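Local structure of beta-glucosidase (Chaetomella raphigera, 6JXG) at residues Cys210-Thr216 / Gly241-Leu247; Ala154-Ile158 / Tyr182-Phe186. The protein probably hydrolyses terminal, non-reducing beta-D-glucosyl residues, releasing beta-D-glucose, as a secreted family 3 glycosidase of cellulose breakdown. One frame throughout, in Å; residues are numbered along the deposited sequence.

How the contacts relate
Both contacts belong to the TIM-barrel-like N-terminal domain, in series along the chain. Contact 2 packs a helix on a barrel strand; contact 1 sets the start of helix 214-222 against the end of helix 239-245, farther from the chain's centre (25 against 11 Å). Their centres lie 16 Å apart, yet they touch: F214 CE1 is 3.4 Å from I158 CG2, F214 CZ 3.5 Å from F157 CE2, and L215 CD2 3.8 Å from F157 CD2. A glycan, probably that on N205, lies about 5 Å from the N212 side chain and 8 Å from that of F157. H156 touches D232 of the S-D-W motif, the nucleophile in relatives, so contact 2 probably borders the active site.

Contact 1 (Cys210-Thr216 / Gly241-Leu247)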
loop_
_atom_site.group_PDB
_atom_site.type_symbol
_atom_site.label_atom_id
_atom_site.label_comp_id
_atom_site.label_asym_id
_atom_site.label_seq_id
_atom_site.Cartn_x
_atom_site.Cartn_y
_atom_site.Cartn_z
ATOM N N CYS A 210 4.858 20.575 -2.134
ATOM C CA CYS A 210 4.346 21.117 -3.420
ATOM C C CYS A 210 4.971 22.476 -3.808
ATOM O O CYS A 210 4.703 23.023 -4.921
ATOM C CB CYS A 210 2.810 21.159 -3.373
ATOM S SG CYS A 210 2.102 19.437 -3.295
ATOM N N GLU A 211 5.860 22.975 -2.955
ATOM C CA GLU A 211 6.619 24.227 -3.150
ATOM C C GLU A 211 8.088 24.007 -3.176
ATOM O O GLU A 211 8.871 24.920 -3.195
ATOM C CB GLU A 211 6.329 25.117 -1.992
ATOM C CG GLU A 211 4.875 25.449 -1.749
ATOM C CD GLU A 211 4.290 26.554 -2.657
ATOM O OE1 GLU A 211 4.991 27.570 -3.001
ATOM O OE2 GLU A 211 3.110 26.429 -3.053
ATOM N N ASN A 212 8.494 22.745 -3.182
ATOM C CA ASN A 212 9.881 22.333 -2.984
ATOM C C ASN A 212 10.492 21.935 -4.286
ATOM O O ASN A 212 10.015 21.017 -4.981
ATOM C CB ASN A 212 9.916 21.107 -2.003
ATOM C CG ASN A 212 11.288 20.814 -1.494
ATOM O OD1 ASN A 212 12.280 20.702 -2.286
ATOM N ND2 ASN A 212 11.412 20.770 -0.180
ATOM N N ASN A 213 11.643 22.547 -4.599
ATOM C CA ASN A 213 12.282 22.297 -5.862
ATOM C C ASN A 213 12.693 20.842 -6.064
ATOM O O ASN A 213 13.074 20.508 -7.148
ATOM C CB ASN A 213 13.549 23.165 -6.047
ATOM C CG ASN A 213 13.226 24.641 -6.279
ATOM O OD1 ASN A 213 12.094 25.081 -6.388
ATOM N ND2 ASN A 213 14.258 25.420 -6.316
ATOM N N PHE A 214 12.657 20.002 -5.035
ATOM C CA PHE A 214 12.888 18.560 -5.243
ATOM C C PHE A 214 11.968 17.832 -6.198
ATOM O O PHE A 214 12.288 16.747 -6.695
ATOM C CB PHE A 214 13.112 17.835 -3.939
ATOM C CG PHE A 214 11.903 17.433 -3.140
ATOM C CD1 PHE A 214 12.099 16.496 -2.123
ATOM C CD2 PHE A 214 10.652 17.988 -3.294
ATOM C CE1 PHE A 214 11.050 16.137 -1.255
ATOM C CE2 PHE A 214 9.604 17.621 -2.443
ATOM C CZ PHE A 214 9.784 16.681 -1.436
ATOM N N LEU A 215 10.828 18.435 -6.477
ATOM C CA LEU A 215 9.974 17.923 -7.553
ATOM C C LEU A 215 10.710 17.962 -8.854
ATOM O O LEU A 215 10.595 17.007 -9.686
ATOM C CB LEU A 215 8.702 18.727 -7.643
ATOM C CG LEU A 215 7.783 18.850 -6.447
ATOM C CD1 LEU A 215 6.485 19.639 -6.781
ATOM C CD2 LEU A 215 7.455 17.487 -5.876
ATOM N N THR A 216 11.514 19.010 -9.060
ATOM C CA THR A 216 12.288 19.105 -10.278
ATOM C C THR A 216 13.609 18.331 -10.184
ATOM O O THR A 216 13.974 17.623 -11.113
ATOM C CB THR A 216 12.531 20.573 -10.561
ATOM O OG1 THR A 216 11.276 21.138 -10.911
ATOM C CG2 THR A 216 13.559 20.834 -11.700
ATOM N N GLY A 241 5.930 29.978 -6.169
ATOM C CA GLY A 241 6.703 28.893 -5.539
ATOM C C GLY A 241 6.430 27.556 -6.137
ATOM O O GLY A 241 7.365 26.840 -6.519
ATOM N N SER A 242 5.140 27.223 -6.231
ATOM C CA SER A 242 4.747 25.939 -6.734
ATOM C C SER A 242 5.130 25.746 -8.210
ATOM O O SER A 242 5.649 24.696 -8.580
ATOM C CB SER A 242 3.245 25.704 -6.518
ATOM O OG SER A 242 2.441 26.711 -7.108
ATOM N N ALA A 243 4.771 26.697 -9.078
ATOM C CA ALA A 243 5.149 26.612 -10.476
ATOM C C ALA A 243 6.644 26.354 -10.636
ATOM O O ALA A 243 7.070 25.470 -11.405
ATOM C CB ALA A 243 4.739 27.892 -11.227
ATOM N N ASN A 244 7.425 27.183 -9.977
ATOM C CA ASN A 244 8.905 27.160 -10.156
ATOM C C ASN A 244 9.558 25.944 -9.548
ATOM O O ASN A 244 10.599 25.481 -10.037
ATOM C CB ASN A 244 9.514 28.449 -9.684
ATOM C CG ASN A 244 9.210 29.583 -10.627
ATOM O OD1 ASN A 244 8.700 29.382 -11.754
ATOM N ND2 ASN A 244 9.484 30.788 -10.164
ATOM N N ALA A 245 8.866 25.341 -8.591
ATOM C CA ALA A 245 9.350 24.103 -7.953
ATOM C C ALA A 245 9.136 22.891 -8.783
ATOM O O ALA A 245 9.792 21.885 -8.572
ATOM C CB ALA A 245 8.602 23.905 -6.641
ATOM N N GLY A 246 8.179 22.962 -9.696
ATOM C CA GLY A 246 7.874 21.897 -10.609
ATOM C C GLY A 246 6.506 21.227 -10.463
ATOM O O GLY A 246 6.310 20.142 -10.972
ATOM N N LEU A 247 5.580 21.857 -9.770
ATOM C CA LEU A 247 4.222 21.389 -9.713
ATOM C C LEU A 247 3.641 21.540 -11.140
ATOM O O LEU A 247 3.999 22.483 -11.842
ATOM C CB LEU A 247 3.378 22.134 -8.734
ATOM C CG LEU A 247 1.927 21.753 -8.494
ATOM C CD1 LEU A 247 1.888 20.353 -7.887
ATOM C CD2 LEU A 247 1.207 22.736 -7.579
HETATM O O HOH W 1 10.021 27.314 -6.082
#
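N213 and A245 bring their CA atoms to 4.0 Å as the turn at the start of helix 214-222 packs against the last turn of helix 239-245. The closeness is possible because A245 carries only a methyl, which lies against the backbone of E211 and N212, with CB 3.5 Å from E211 C. N213 OD1 comes alongside A245 CA, and a water donates both to N213 OD1 and to G241 O. The direct hydrogen bond runs from T216 OG1 to A245 O, 2.9 Å long. A chi1 of -69° turns OG1 toward that oxygen, which the hydroxyl meets from above the A245 carbonyl plane, not on a lone pair. Helix 239-245 ends in a Schellman motif, L247 N bonding to S242 O and G246 N to A243 O; G246 N also reaches S242 O, on the opposite face from L247 N. The positive phi of G246 (114°) suits glycine, as does T216 OG1 close against it. The carboxylate of E211 lies beside G241 and S242 near the start of that helix, OE1 3.3 Å from G241 CA; its bonds go to T238 OG1 and H237 N, an amino-terminal setting that probably steadies its negative charge. C210 O is buried without a partner in the model, apart from a CH···O approach by S242 CA at 3.4 Å. N212 OD1 accepts a capping bond from F214 N. Inward, L215 sets CD1 4.4 Å from L247 CB, and both leucines rest on strands 196-199 and 228-231, while the C210-C199 disulfide ties the segment to the first.

Contact 2 (Ala154-Ile158 / Tyr182-Phe186); sequences AKHFI and YLWPF
F157 drives the edge of its ring into the face of F186, a T-shaped pair with centroids 5.4 Å apart and planes at 89°. CD1 of F157 stands over the centre of the F186 ring, a position reached because CG is anti to the backbone N (chi1 -176°). The rim of F186 meanwhile fits against the strand backbone: CE1 lies 3.8 Å from A154 O, which sits in the ring plane, and CZ is 3.6 Å from H156 O, approached obliquely. I158, which follows a cis peptide and lays CB over one face of the F157 ring, slides past F186 the opposite way and pushes CD1 to 3.6 Å from Y182 O. L183 CD1 touches the F157 edge at CE1 (3.6 Å). This is the helix-on-strand packing of a beta-alpha-beta crossover in a TIM-like barrel, where strand 151-157 and its parallel neighbour 196-199 are bridged through helix 184-191. An alanine in place of F186 removes the face under F157 CD1, and the F157 ring would probably be freer to turn beside a gap between strand and helix. Beyond this cluster packing is looser, although everything stays buried: the Y182 ring leads away to F551, W184 makes a cation-pi contact with K673, and P185 packs on N134 and M138 of helix 131-147. K155 and H156, joined by a cis peptide, direct their CB atoms away from the helix; K155 NZ is hydrogen-bonded to L107 O and H156 ND1 to G112 O.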
loop_
_atom_site.group_PDB
_atom_site.type_symbol
_atom_site.label_atom_id
_atom_site.label_comp_id
_atom_site.label_asym_id
_atom_site.label_seq_id
_atom_site.Cartn_x
_atom_site.Cartn_y
_atom_site.Cartn_z
ATOM N N ALA A 154 1.034 7.748 -8.244
ATOM C CA ALA A 154 1.784 7.412 -7.068
ATOM C C ALA A 154 1.806 8.568 -6.054
ATOM O O ALA A 154 2.295 9.689 -6.349
ATOM C CB ALA A 154 3.213 7.020 -7.437
ATOM N N LYS A 155 1.372 8.292 -4.840
ATOM C CA LYS A 155 1.224 9.370 -3.833
ATOM C C LYS A 155 1.754 8.832 -2.492
ATOM O O LYS A 155 1.771 7.576 -2.304
ATOM C CB LYS A 155 -0.242 9.830 -3.763
ATOM C CG LYS A 155 -1.252 8.878 -3.151
ATOM C CD LYS A 155 -2.703 9.317 -3.416
ATOM C CE LYS A 155 -3.592 8.537 -2.486
ATOM N NZ LYS A 155 -5.021 8.860 -2.617
ATOM N N HIS A 156 2.128 9.657 -1.530
ATOM C CA HIS A 156 2.190 11.098 -1.486
ATOM C C HIS A 156 3.682 11.411 -1.321
ATOM O O HIS A 156 4.354 10.901 -0.393
ATOM C CB HIS A 156 1.441 11.630 -0.257
ATOM C CG HIS A 156 0.071 11.055 -0.088
ATOM N ND1 HIS A 156 -0.153 9.820 0.487
ATOM C CD2 HIS A 156 -1.142 11.524 -0.459
ATOM C CE1 HIS A 156 -1.455 9.578 0.499
ATOM N NE2 HIS A 156 -2.072 10.611 -0.042
ATOM N N PHE A 157 4.225 12.127 -2.291
ATOM C CA PHE A 157 5.632 12.426 -2.342
ATOM C C PHE A 157 5.933 13.707 -1.490
ATOM O O PHE A 157 5.564 14.800 -1.902
ATOM C CB PHE A 157 6.057 12.705 -3.802
ATOM C CG PHE A 157 7.562 12.926 -3.958
ATOM C CD1 PHE A 157 8.392 11.850 -4.053
ATOM C CD2 PHE A 157 8.125 14.241 -3.953
ATOM C CE1 PHE A 157 9.802 12.019 -4.200
ATOM C CE2 PHE A 157 9.510 14.422 -4.091
ATOM C CZ PHE A 157 10.338 13.290 -4.191
ATOM N N ILE A 158 6.592 13.623 -0.335
ATOM C CA ILE A 158 7.179 12.461 0.263
ATOM C C ILE A 158 7.376 12.822 1.774
ATOM O O ILE A 158 7.373 14.008 2.150
ATOM C CB ILE A 158 8.560 12.128 -0.440
ATOM C CG1 ILE A 158 9.032 10.717 -0.065
ATOM C CG2 ILE A 158 9.588 13.226 -0.133
ATOM C CD1 ILE A 158 10.094 10.096 -0.970
ATOM N N TYR A 182 12.760 5.783 1.613
ATOM C CA TYR A 182 11.514 6.454 1.255
ATOM C C TYR A 182 11.328 6.698 -0.262
ATOM O O TYR A 182 10.259 6.541 -0.796
ATOM C CB TYR A 182 11.347 7.788 2.081
ATOM C CG TYR A 182 11.352 7.486 3.558
ATOM C CD1 TYR A 182 10.250 6.908 4.143
ATOM C CD2 TYR A 182 12.553 7.550 4.304
ATOM C CE1 TYR A 182 10.259 6.555 5.499
ATOM C CE2 TYR A 182 12.579 7.145 5.624
ATOM C CZ TYR A 182 11.431 6.648 6.240
ATOM O OH TYR A 182 11.405 6.192 7.591
ATOM N N LEU A 183 12.377 7.069 -0.941
ATOM C CA LEU A 183 12.343 7.230 -2.419
ATOM C C LEU A 183 12.183 5.946 -3.231
ATOM O O LEU A 183 11.596 5.943 -4.335
ATOM C CB LEU A 183 13.593 8.004 -2.872
ATOM C CG LEU A 183 13.538 8.498 -4.332
ATOM C CD1 LEU A 183 12.434 9.523 -4.479
ATOM C CD2 LEU A 183 14.918 9.041 -4.731
ATOM N N TRP A 184 12.695 4.850 -2.674
ATOM C CA TRP A 184 12.851 3.634 -3.410
ATOM C C TRP A 184 11.525 3.146 -4.117
ATOM O O TRP A 184 11.483 2.889 -5.316
ATOM C CB TRP A 184 13.458 2.625 -2.505
ATOM C CG TRP A 184 13.654 1.271 -3.098
ATOM C CD1 TRP A 184 12.711 0.384 -3.526
ATOM C CD2 TRP A 184 14.941 0.614 -3.297
ATOM N NE1 TRP A 184 13.320 -0.773 -3.994
ATOM C CE2 TRP A 184 14.688 -0.636 -3.891
ATOM C CE3 TRP A 184 16.251 0.972 -2.998
ATOM C CZ2 TRP A 184 15.701 -1.539 -4.189
ATOM C CZ3 TRP A 184 17.298 0.083 -3.333
ATOM C CH2 TRP A 184 17.009 -1.170 -3.884
ATOM N N PRO A 185 10.394 3.160 -3.393
ATOM C CA PRO A 185 9.167 2.776 -4.110
ATOM C C PRO A 185 8.715 3.777 -5.130
ATOM O O PRO A 185 8.079 3.373 -6.108
ATOM C CB PRO A 185 8.118 2.659 -3.045
ATOM C CG PRO A 185 8.785 3.013 -1.771
ATOM C CD PRO A 185 10.235 3.247 -1.943
ATOM N N PHE A 186 9.013 5.064 -4.930
ATOM C CA PHE A 186 8.705 6.021 -5.982
ATOM C C PHE A 186 9.566 5.809 -7.213
ATOM O O PHE A 186 9.093 5.914 -8.364
ATOM C CB PHE A 186 8.814 7.463 -5.499
ATOM C CG PHE A 186 7.665 7.893 -4.648
ATOM C CD1 PHE A 186 6.474 8.314 -5.226
ATOM C CD2 PHE A 186 7.770 7.853 -3.258
ATOM C CE1 PHE A 186 5.414 8.741 -4.473
ATOM C CE2 PHE A 186 6.708 8.292 -2.483
ATOM C CZ PHE A 186 5.516 8.783 -3.101
#